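Local coordinates for RagB/SusD domain protein (Flavobacterium johnsoniae, PDB 5J5U) that probably binds chitin or its oligosaccharides at the outer-membrane surface, as the SusD-like protein of a locus for chitin utilization, at residues Q322-K326 with V374-A378; K277-K283 with E296-E300; F150-D155 with M188-A193; V84-I88 with A104-K108. One frame throughout, in Å; residues are numbered along the deposited sequence.

Interaction 1 of 4, residues Q322-K326 with V374-A378; sequences QPYLK and VYGAA
The ring of Tyr324 is the bump of this contact, and the backbone of Tyr375, Gly376 and Ala377 is the hollow that takes it. Two loops of the SusD-like fold meet here, one forming a short 3-10 turn at 323-325, the other leaving a 3-10 turn at 374-375. With CG between its own backbone N and carbonyl carbon (chi1 44°), the tyrosine lays its ring along the opposite loop. Gly376 O stands over the ring centre, 3.9 Å above the plane, while Gln322 CB covers the opposite face near the rim. Gly376 lets the ring settle close against the backbone: at its phi of 98° a side chain would be jammed against the preceding carbonyl oxygen and would crowd Tyr324 CB. Further along, the methyl of Ala377 nestles by the phenol end, its CB 3.6 Å from Tyr324 CE2. The hydroxyl itself hydrogen-bonds Met278 O. Replacing Tyr324 with an alanine would probably open a gap between Gln322 CB and Gly376 and leave Met278 O without its hydroxyl partner. A second, smaller bump is Leu325, whose CD2 lies 3.6 Å from Tyr375 CB, the two side chains crossing near a right angle; the Tyr375 ring then leads off to pack on Thr330 and Pro331. Between the two backbones, one water donates to both carbonyls, 3.1 Å from Tyr324 O and 2.6 Å from Tyr375 O.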
# COMPACT_ATOMS: atom_id res chain seq x y z
N GLN A 322 -17.66 -3.28 6.90
CA GLN A 322 -18.82 -2.92 6.09
C GLN A 322 -18.79 -3.71 4.79
O GLN A 322 -17.74 -3.83 4.15
CB GLN A 322 -18.86 -1.42 5.81
CG GLN A 322 -19.23 -0.55 7.02
CD GLN A 322 -20.74 -0.48 7.27
OE1 GLN A 322 -21.51 -1.25 6.69
NE2 GLN A 322 -21.16 0.44 8.13
N PRO A 323 -19.94 -4.28 4.42
CA PRO A 323 -20.10 -5.21 3.30
C PRO A 323 -19.64 -4.64 1.96
O PRO A 323 -19.10 -5.39 1.15
CB PRO A 323 -21.61 -5.48 3.27
CG PRO A 323 -22.10 -5.12 4.66
CD PRO A 323 -21.20 -4.04 5.16
N TYR A 324 -19.84 -3.35 1.73
CA TYR A 324 -19.50 -2.76 0.43
C TYR A 324 -17.98 -2.75 0.21
O TYR A 324 -17.49 -2.67 -0.94
CB TYR A 324 -20.10 -1.33 0.31
CG TYR A 324 -19.93 -0.44 1.54
CD1 TYR A 324 -20.95 -0.30 2.48
CD2 TYR A 324 -18.77 0.29 1.75
CE1 TYR A 324 -20.81 0.52 3.59
CE2 TYR A 324 -18.61 1.13 2.86
CZ TYR A 324 -19.64 1.23 3.77
OH TYR A 324 -19.50 2.03 4.87
N LEU A 325 -17.23 -2.86 1.30
CA LEU A 325 -15.77 -2.94 1.23
C LEU A 325 -15.27 -4.33 0.80
O LEU A 325 -14.10 -4.49 0.49
CB LEU A 325 -15.14 -2.57 2.57
CG LEU A 325 -15.52 -1.20 3.12
CD1 LEU A 325 -15.11 -1.05 4.59
CD2 LEU A 325 -14.88 -0.13 2.25
N LYS A 326 -16.15 -5.33 0.78
CA LYS A 326 -15.67 -6.70 0.59
C LYS A 326 -16.24 -7.40 -0.63
O LYS A 326 -16.21 -8.64 -0.73
CB LYS A 326 -15.97 -7.53 1.84
CG LYS A 326 -15.25 -7.01 3.06
CD LYS A 326 -15.45 -7.92 4.24
CE LYS A 326 -16.91 -8.02 4.61
NZ LYS A 326 -17.06 -8.81 5.86
N VAL A 374 -16.11 6.34 -2.59
CA VAL A 374 -16.13 5.56 -3.82
C VAL A 374 -16.37 4.08 -3.52
O VAL A 374 -16.77 3.34 -4.40
CB VAL A 374 -14.83 5.75 -4.63
CG1 VAL A 374 -13.64 5.17 -3.89
CG2 VAL A 374 -14.97 5.14 -6.01
N TYR A 375 -16.18 3.69 -2.26
CA TYR A 375 -16.42 2.31 -1.83
C TYR A 375 -17.91 2.06 -1.59
O TYR A 375 -18.31 0.94 -1.29
CB TYR A 375 -15.65 1.99 -0.54
CG TYR A 375 -14.16 2.00 -0.70
CD1 TYR A 375 -13.56 1.36 -1.77
CD2 TYR A 375 -13.34 2.66 0.21
CE1 TYR A 375 -12.18 1.37 -1.93
CE2 TYR A 375 -11.97 2.67 0.06
CZ TYR A 375 -11.39 2.02 -1.02
OH TYR A 375 -10.03 2.03 -1.19
N GLY A 376 -18.71 3.12 -1.68
CA GLY A 376 -20.12 2.99 -1.40
C GLY A 376 -20.48 3.41 0.01
O GLY A 376 -21.60 3.16 0.47
N ALA A 377 -19.55 4.06 0.70
CA ALA A 377 -19.82 4.54 2.06
C ALA A 377 -20.60 5.86 2.04
O ALA A 377 -20.40 6.72 1.18
CB ALA A 377 -18.53 4.70 2.84
N ALA A 378 -21.50 6.01 3.00
CA ALA A 378 -22.27 7.24 3.14
C ALA A 378 -21.31 8.37 3.40
O ALA A 378 -20.56 8.32 4.38
CB ALA A 378 -23.28 7.12 4.25
O HOH W 1 -18.44 -0.80 -3.26

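Interaction 2 of 4, residues K277-K283 with E296-E300; sequences KMLATPK and EELYE
Lys283 NZ is held by three oxygens of the 296-300 loop: Glu296 OE2 at 2.8 Å, and Glu297 O and Glu300 OE1. The two carboxylates differ in how they are met. Glu296 OE2 receives the ammonium on its anti side, not far from the carboxylate plane, whereas Glu300 OE1 is approached from above its plane, 64° out of it. The two salt bridges and the carbonyl bond probably fix the ammonium firmly and offset its charge. A bend at chi3 (52°) lets the otherwise extended lysine turn its end toward this group of acceptors. At the root of the same residue, Lys283 N gives a nearly straight bond of 2.8 Å to Leu298 O, in the carbonyl plane, so that backbone and side chain both tie Lys283 to the loop. The contact joins the start of the long surface excursion between strand 280-281 and its antiparallel partner, strand 320-321, to a part near its middle. Toward helix 276-279 and strand 280-281, the Tyr299 ring carries the packing: Lys277 CG lies 3.5 Å from Tyr299 OH, the lysine crossing the ring side chain at about a right angle, while Pro282 runs alongside. Ala280 O meets the ring edge at Tyr299 CE1 (3.6 Å), and one water in the ring plane links that same carbonyl, to which it donates, with Tyr299 OH. In the second shell, Glu297 OE2 accepts from Tyr299 N at 2.8 Å through its anti lone pair, and Ser286 and Val287 N hold the Glu296 carboxylate in place.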
# COMPACT_ATOMS: atom_id res chain seq x y z
N LYS A 277 -17.54 4.54 11.30
CA LYS A 277 -18.72 3.78 10.83
C LYS A 277 -18.77 3.64 9.31
O LYS A 277 -19.52 2.80 8.79
CB LYS A 277 -20.02 4.43 11.33
CG LYS A 277 -20.04 4.73 12.81
CD LYS A 277 -21.26 5.58 13.17
CE LYS A 277 -21.51 5.59 14.66
NZ LYS A 277 -22.71 6.41 14.99
N MET A 278 -17.98 4.45 8.60
CA MET A 278 -17.83 4.25 7.17
C MET A 278 -17.09 2.93 6.94
O MET A 278 -17.25 2.30 5.90
CB MET A 278 -17.06 5.41 6.53
CG MET A 278 -17.68 6.79 6.78
SD MET A 278 -16.74 8.15 6.04
CE MET A 278 -16.90 7.74 4.30
N LEU A 279 -16.27 2.53 7.92
CA LEU A 279 -15.43 1.33 7.79
C LEU A 279 -15.98 0.13 8.57
O LEU A 279 -16.03 -0.98 8.05
CB LEU A 279 -13.99 1.62 8.26
CG LEU A 279 -13.16 2.62 7.46
CD1 LEU A 279 -11.90 3.04 8.21
CD2 LEU A 279 -12.81 2.05 6.11
N ALA A 280 -16.36 0.35 9.83
CA ALA A 280 -16.72 -0.75 10.73
C ALA A 280 -18.24 -0.93 10.93
O ALA A 280 -19.00 0.03 11.03
CB ALA A 280 -16.07 -0.53 12.07
N THR A 281 -18.66 -2.19 11.03
CA THR A 281 -20.01 -2.50 11.42
C THR A 281 -20.05 -2.63 12.94
O THR A 281 -19.07 -3.08 13.56
CB THR A 281 -20.50 -3.80 10.80
OG1 THR A 281 -19.73 -4.89 11.32
CG2 THR A 281 -20.38 -3.74 9.28
N PRO A 282 -21.18 -2.25 13.56
CA PRO A 282 -21.28 -2.26 15.03
C PRO A 282 -21.31 -3.67 15.61
O PRO A 282 -21.65 -4.60 14.90
CB PRO A 282 -22.61 -1.54 15.29
CG PRO A 282 -23.42 -1.78 14.03
CD PRO A 282 -22.41 -1.77 12.91
N LYS A 283 -20.93 -3.83 16.88
CA LYS A 283 -21.11 -5.11 17.56
C LYS A 283 -22.60 -5.48 17.63
O LYS A 283 -23.46 -4.60 17.74
CB LYS A 283 -20.53 -5.06 18.98
CG LYS A 283 -19.05 -4.75 19.05
CD LYS A 283 -18.68 -4.20 20.44
CE LYS A 283 -19.16 -5.10 21.57
NZ LYS A 283 -18.76 -4.52 22.88
N GLU A 296 -23.58 -0.18 26.15
CA GLU A 296 -22.33 -0.88 25.85
C GLU A 296 -21.75 -0.40 24.53
O GLU A 296 -22.47 -0.30 23.53
CB GLU A 296 -22.50 -2.40 25.78
CG GLU A 296 -21.18 -3.13 25.40
CD GLU A 296 -21.23 -4.65 25.60
OE1 GLU A 296 -22.21 -5.13 26.22
OE2 GLU A 296 -20.28 -5.35 25.13
N GLU A 297 -20.45 -0.11 24.55
CA GLU A 297 -19.70 0.32 23.37
C GLU A 297 -19.99 -0.56 22.18
O GLU A 297 -19.95 -1.79 22.27
CB GLU A 297 -18.19 0.31 23.66
CG GLU A 297 -17.36 0.70 22.46
CD GLU A 297 -17.71 2.07 21.93
OE1 GLU A 297 -17.58 3.03 22.71
OE2 GLU A 297 -18.12 2.19 20.75
N LEU A 298 -20.30 0.09 21.07
CA LEU A 298 -20.70 -0.57 19.84
C LEU A 298 -19.51 -0.84 18.91
O LEU A 298 -19.60 -1.67 18.01
CB LEU A 298 -21.73 0.30 19.11
CG LEU A 298 -23.19 0.25 19.61
CD1 LEU A 298 -24.05 1.19 18.83
CD2 LEU A 298 -23.75 -1.16 19.48
N TYR A 299 -18.39 -0.15 19.15
CA TYR A 299 -17.26 -0.22 18.22
C TYR A 299 -15.98 -0.62 18.90
O TYR A 299 -15.35 0.17 19.60
CB TYR A 299 -17.09 1.11 17.48
CG TYR A 299 -18.27 1.35 16.57
CD1 TYR A 299 -18.31 0.77 15.32
CD2 TYR A 299 -19.38 2.10 17.00
CE1 TYR A 299 -19.40 0.94 14.49
CE2 TYR A 299 -20.49 2.28 16.16
CZ TYR A 299 -20.48 1.69 14.92
OH TYR A 299 -21.55 1.85 14.07
N GLU A 300 -15.60 -1.88 18.67
CA GLU A 300 -14.35 -2.43 19.18
C GLU A 300 -13.74 -3.36 18.14
O GLU A 300 -14.45 -4.13 17.49
CB GLU A 300 -14.57 -3.17 20.50
CG GLU A 300 -14.93 -2.27 21.68
CD GLU A 300 -15.50 -3.02 22.89
OE1 GLU A 300 -15.76 -4.25 22.80
OE2 GLU A 300 -15.68 -2.38 23.94
O HOH W 2 -21.67 0.98 11.40

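Interaction 3 of 4, residues F150-D155 with M188-A193; sequences FFKDLD and MRLRLA
Asp155 OD1 is gripped by two nitrogens of Arg189: NH1 at 3.0 Å, and NH2 in a weak second bond at 3.3 Å. This salt bridge ties together two successive helices of the helical SusD-like fold, 143-160 and 178-195, which pack antiparallel; the short axes approach to 10.1 Å with a crossing angle of -160°. The grip is lopsided, since both bonds fall on one carboxylate oxygen and the carboxylate and guanidinium planes stand 67° apart. Arg189 reaches it by a fully extended chain, CG anti to the backbone N (chi1 179°), that lies alongside Asp155 and points the same way. The guanidinium has further partners: NE bonds to Gln207 OE1 of helix 201-214, and NH1 also donates to a water that makes a weak bond to Leu154 O. A leucine in place of Arg189 is likely to leave the Asp155 carboxylate without its charged mate and Gln207 without the NE donor. Beside the salt bridge the interface is apolar. Leu192 sits centrally, its CD1 3.6 Å from Leu154 CD1 and 3.8 Å from Phe150 CB, the leucine crossing both side chains at about a right angle. Met188 and Leu192 also reach helix 98-119 on that side, at Gln113. Phe151 slides past Leu192 in the opposite direction and presents its ring edge to the backbone of helix 178-195: Arg189 O and Ala193 N, already bonded to each other, both lie near the ring plane, with Phe151 CE1 3.7 Å from Arg189 O.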
# COMPACT_ATOMS: atom_id res chain seq x y z
N PHE A 150 13.98 4.26 -10.93
CA PHE A 150 12.59 4.74 -10.74
C PHE A 150 12.49 6.25 -10.95
O PHE A 150 11.63 6.74 -11.70
CB PHE A 150 12.06 4.42 -9.33
CG PHE A 150 11.74 2.97 -9.08
CD1 PHE A 150 11.58 2.07 -10.12
CD2 PHE A 150 11.59 2.50 -7.78
CE1 PHE A 150 11.28 0.75 -9.88
CE2 PHE A 150 11.30 1.17 -7.53
CZ PHE A 150 11.13 0.30 -8.57
N PHE A 151 13.35 6.99 -10.26
CA PHE A 151 13.30 8.44 -10.34
C PHE A 151 13.55 8.88 -11.78
O PHE A 151 12.84 9.75 -12.29
CB PHE A 151 14.33 9.09 -9.40
CG PHE A 151 14.00 8.95 -7.94
CD1 PHE A 151 12.75 9.31 -7.46
CD2 PHE A 151 14.94 8.42 -7.05
CE1 PHE A 151 12.43 9.16 -6.09
CE2 PHE A 151 14.64 8.26 -5.71
CZ PHE A 151 13.37 8.63 -5.22
N LYS A 152 14.55 8.29 -12.43
CA LYS A 152 14.83 8.62 -13.83
C LYS A 152 13.62 8.40 -14.75
O LYS A 152 13.23 9.29 -15.51
CB LYS A 152 16.02 7.82 -14.35
CG LYS A 152 16.43 8.22 -15.76
CD LYS A 152 17.42 7.23 -16.39
CE LYS A 152 18.02 7.80 -17.66
NZ LYS A 152 19.04 6.94 -18.30
N ASP A 153 13.02 7.21 -14.68
CA ASP A 153 11.87 6.92 -15.51
C ASP A 153 10.68 7.84 -15.23
O ASP A 153 9.98 8.23 -16.15
CB ASP A 153 11.44 5.48 -15.35
CG ASP A 153 12.28 4.55 -16.16
OD1 ASP A 153 13.10 5.06 -16.94
OD2 ASP A 153 12.09 3.32 -16.05
N LEU A 154 10.39 8.14 -13.97
CA LEU A 154 9.27 9.03 -13.66
C LEU A 154 9.50 10.47 -14.14
O LEU A 154 8.60 11.12 -14.70
CB LEU A 154 8.98 9.02 -12.16
CG LEU A 154 8.50 7.65 -11.67
CD1 LEU A 154 8.46 7.61 -10.13
CD2 LEU A 154 7.13 7.31 -12.27
N ASP A 155 10.72 10.97 -13.92
CA ASP A 155 11.11 12.28 -14.42
C ASP A 155 10.92 12.38 -15.94
O ASP A 155 10.11 13.19 -16.47
CB ASP A 155 12.55 12.55 -14.04
CG ASP A 155 13.05 13.88 -14.53
OD1 ASP A 155 12.95 14.86 -13.76
OD2 ASP A 155 13.52 13.93 -15.69
N MET A 188 3.73 9.25 -7.46
CA MET A 188 4.61 8.09 -7.27
C MET A 188 6.03 8.55 -6.93
O MET A 188 6.68 7.99 -6.03
CB MET A 188 4.62 7.19 -8.52
CG MET A 188 3.39 6.27 -8.62
SD MET A 188 3.33 5.11 -7.22
CE MET A 188 4.77 4.09 -7.52
N ARG A 189 6.51 9.56 -7.66
CA ARG A 189 7.85 10.10 -7.43
C ARG A 189 8.01 10.58 -6.00
O ARG A 189 9.02 10.29 -5.34
CB ARG A 189 8.14 11.24 -8.40
CG ARG A 189 9.51 11.88 -8.23
CD ARG A 189 9.82 12.66 -9.49
NE ARG A 189 11.15 13.26 -9.49
CZ ARG A 189 11.66 13.91 -10.53
NH1 ARG A 189 10.94 14.04 -11.64
NH2 ARG A 189 12.88 14.42 -10.47
N LEU A 190 7.00 11.28 -5.50
CA LEU A 190 7.01 11.75 -4.10
C LEU A 190 6.96 10.60 -3.07
O LEU A 190 7.56 10.68 -1.99
CB LEU A 190 5.82 12.70 -3.88
CG LEU A 190 5.64 13.33 -2.50
CD1 LEU A 190 6.82 14.19 -2.14
CD2 LEU A 190 4.34 14.13 -2.47
N ARG A 191 6.18 9.56 -3.38
CA ARG A 191 6.11 8.38 -2.52
C ARG A 191 7.50 7.74 -2.40
O ARG A 191 7.96 7.38 -1.31
CB ARG A 191 5.08 7.39 -3.09
CG ARG A 191 5.11 6.02 -2.43
CD ARG A 191 4.33 4.98 -3.20
NE ARG A 191 2.90 5.09 -2.96
CZ ARG A 191 2.01 4.21 -3.39
NH1 ARG A 191 2.43 3.15 -4.08
NH2 ARG A 191 0.72 4.38 -3.11
N LEU A 192 8.17 7.59 -3.54
CA LEU A 192 9.52 7.02 -3.55
C LEU A 192 10.51 7.97 -2.84
O LEU A 192 11.40 7.52 -2.11
CB LEU A 192 9.95 6.72 -4.99
CG LEU A 192 9.01 5.70 -5.65
CD1 LEU A 192 9.15 5.66 -7.14
CD2 LEU A 192 9.22 4.31 -5.09
N ALA A 193 10.33 9.27 -3.03
CA ALA A 193 11.21 10.23 -2.40
C ALA A 193 11.13 10.13 -0.90
O ALA A 193 12.15 10.07 -0.22
CB ALA A 193 10.88 11.66 -2.83
O HOH W 3 8.27 13.28 -12.34

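Interaction 4 of 4, residues V84-I88 with A104-K108; sequences VVDII and AKIMK
Ile88 and Ala104 meet where helices 66-90 and 98-119, neighbours in sequence, pack antiparallel, and with Lys108 they account for much of the buried surface. The small side chain of Ala104 lets the helices come close: the short axes are 9.0 Å apart, and the nearest CA pair is Ile88 with Ala104. Its CB touches Ile88 CG1 at 3.6 Å and, more tightly than usual, Ile87 CG2 at 3.5 Å. In Ile88, CG1 is anti to the carbonyl carbon (chi1 -64°), which carries CD1 between two lysine stems, 3.5 Å from Lys105 CG and 3.6 Å from Lys108 CE. Lys108 bends at several torsions and lays its methylenes across Val84 and Ile88, with Val84 CG1 4.0 Å from Lys108 CD; the ammonium goes on to Tyr124 OH. Val84 closes the other end, its CG2 lying 3.7 Å from Met107 CB. Around this pair, Met107 packs on helix 16-29, Ile106 faces helix 178-195 at Trp181, Leu184 and Ala185, and Lys105 bonds to Gln160 and touches Ser157, both of helix 143-160, so helix 98-119 is packed between helix 66-90 and helices 16-29, 143-160 and 178-195.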
# COMPACT_ATOMS: atom_id res chain seq x y z
N VAL A 84 4.65 -5.42 -19.36
CA VAL A 84 4.87 -4.00 -19.35
C VAL A 84 6.24 -3.71 -20.00
O VAL A 84 6.43 -2.66 -20.66
CB VAL A 84 4.73 -3.44 -17.93
CG1 VAL A 84 5.93 -3.83 -17.07
CG2 VAL A 84 4.54 -1.95 -17.98
N VAL A 85 7.18 -4.66 -19.86
CA VAL A 85 8.43 -4.59 -20.62
C VAL A 85 8.17 -4.66 -22.14
O VAL A 85 8.71 -3.86 -22.91
CB VAL A 85 9.41 -5.69 -20.21
CG1 VAL A 85 10.54 -5.81 -21.23
CG2 VAL A 85 9.99 -5.36 -18.85
N ASP A 86 7.33 -5.60 -22.56
CA ASP A 86 6.97 -5.72 -23.98
C ASP A 86 6.27 -4.47 -24.53
O ASP A 86 6.53 -4.07 -25.68
CB ASP A 86 6.08 -6.93 -24.22
CG ASP A 86 6.87 -8.21 -24.34
OD1 ASP A 86 8.07 -8.14 -24.72
OD2 ASP A 86 6.30 -9.28 -24.02
N ILE A 87 5.41 -3.84 -23.73
CA ILE A 87 4.80 -2.59 -24.17
C ILE A 87 5.89 -1.55 -24.38
O ILE A 87 5.94 -0.92 -25.43
CB ILE A 87 3.77 -2.04 -23.19
CG1 ILE A 87 2.61 -3.01 -23.01
CG2 ILE A 87 3.21 -0.73 -23.72
CD1 ILE A 87 1.70 -2.63 -21.85
N ILE A 88 6.76 -1.38 -23.39
CA ILE A 88 7.81 -0.37 -23.53
C ILE A 88 8.66 -0.64 -24.78
O ILE A 88 9.01 0.29 -25.52
CB ILE A 88 8.70 -0.31 -22.27
CG1 ILE A 88 7.86 0.14 -21.08
CG2 ILE A 88 9.87 0.65 -22.47
CD1 ILE A 88 8.59 0.14 -19.76
N ALA A 104 3.37 3.10 -20.05
CA ALA A 104 3.94 1.81 -19.73
C ALA A 104 5.09 1.97 -18.75
O ALA A 104 5.17 1.22 -17.78
CB ALA A 104 4.39 1.11 -20.99
N LYS A 105 5.96 2.95 -18.97
CA LYS A 105 7.12 3.12 -18.08
C LYS A 105 6.67 3.46 -16.65
O LYS A 105 7.21 2.91 -15.67
CB LYS A 105 8.08 4.20 -18.61
CG LYS A 105 9.16 3.63 -19.54
CD LYS A 105 10.07 4.71 -20.11
CE LYS A 105 9.25 5.81 -20.76
NZ LYS A 105 10.09 6.76 -21.52
N ILE A 106 5.66 4.33 -16.55
CA ILE A 106 5.07 4.67 -15.26
C ILE A 106 4.50 3.38 -14.65
O ILE A 106 4.77 3.06 -13.49
CB ILE A 106 4.00 5.77 -15.38
CG1 ILE A 106 4.64 7.06 -15.87
CG2 ILE A 106 3.37 6.08 -14.04
CD1 ILE A 106 3.65 8.12 -16.23
N MET A 107 3.77 2.62 -15.48
CA MET A 107 3.23 1.36 -15.00
C MET A 107 4.37 0.53 -14.42
O MET A 107 4.24 -0.02 -13.33
CB MET A 107 2.53 0.58 -16.12
CG MET A 107 1.17 1.10 -16.49
SD MET A 107 -0.05 0.97 -15.18
CE MET A 107 -0.20 -0.79 -14.93
N LYS A 108 5.51 0.49 -15.13
CA LYS A 108 6.55 -0.45 -14.78
C LYS A 108 7.09 -0.11 -13.40
O LYS A 108 7.46 -1.02 -12.64
CB LYS A 108 7.67 -0.48 -15.82
CG LYS A 108 8.89 -1.27 -15.35
CD LYS A 108 9.52 -2.08 -16.46
CE LYS A 108 10.60 -1.31 -17.18
NZ LYS A 108 11.53 -0.61 -16.26

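Along the chain the contacts close one after another, interaction 4 first, then 3, 2 and 1, without nesting. They form two groups. Interactions 3 and 4, centres 15 Å apart, belong to the packed helices: helices 98-119 and 143-160 follow each other, and a weak, long ion pair relates Asp153 to Lys108. Interactions 1 and 2, also 15 Å apart between centres, lie in the loop-rich part and touch directly, strand 320-321 leading from the excursion of interaction 2 into the loop of interaction 1. Between the groups, interactions 2 and 4 have centres 43 Å apart, on opposite sides of the chain's centre. Interactions 3 and 4 thus record helix-on-helix packing, whereas 1 and 2 record how loops and a short strand pair are held together.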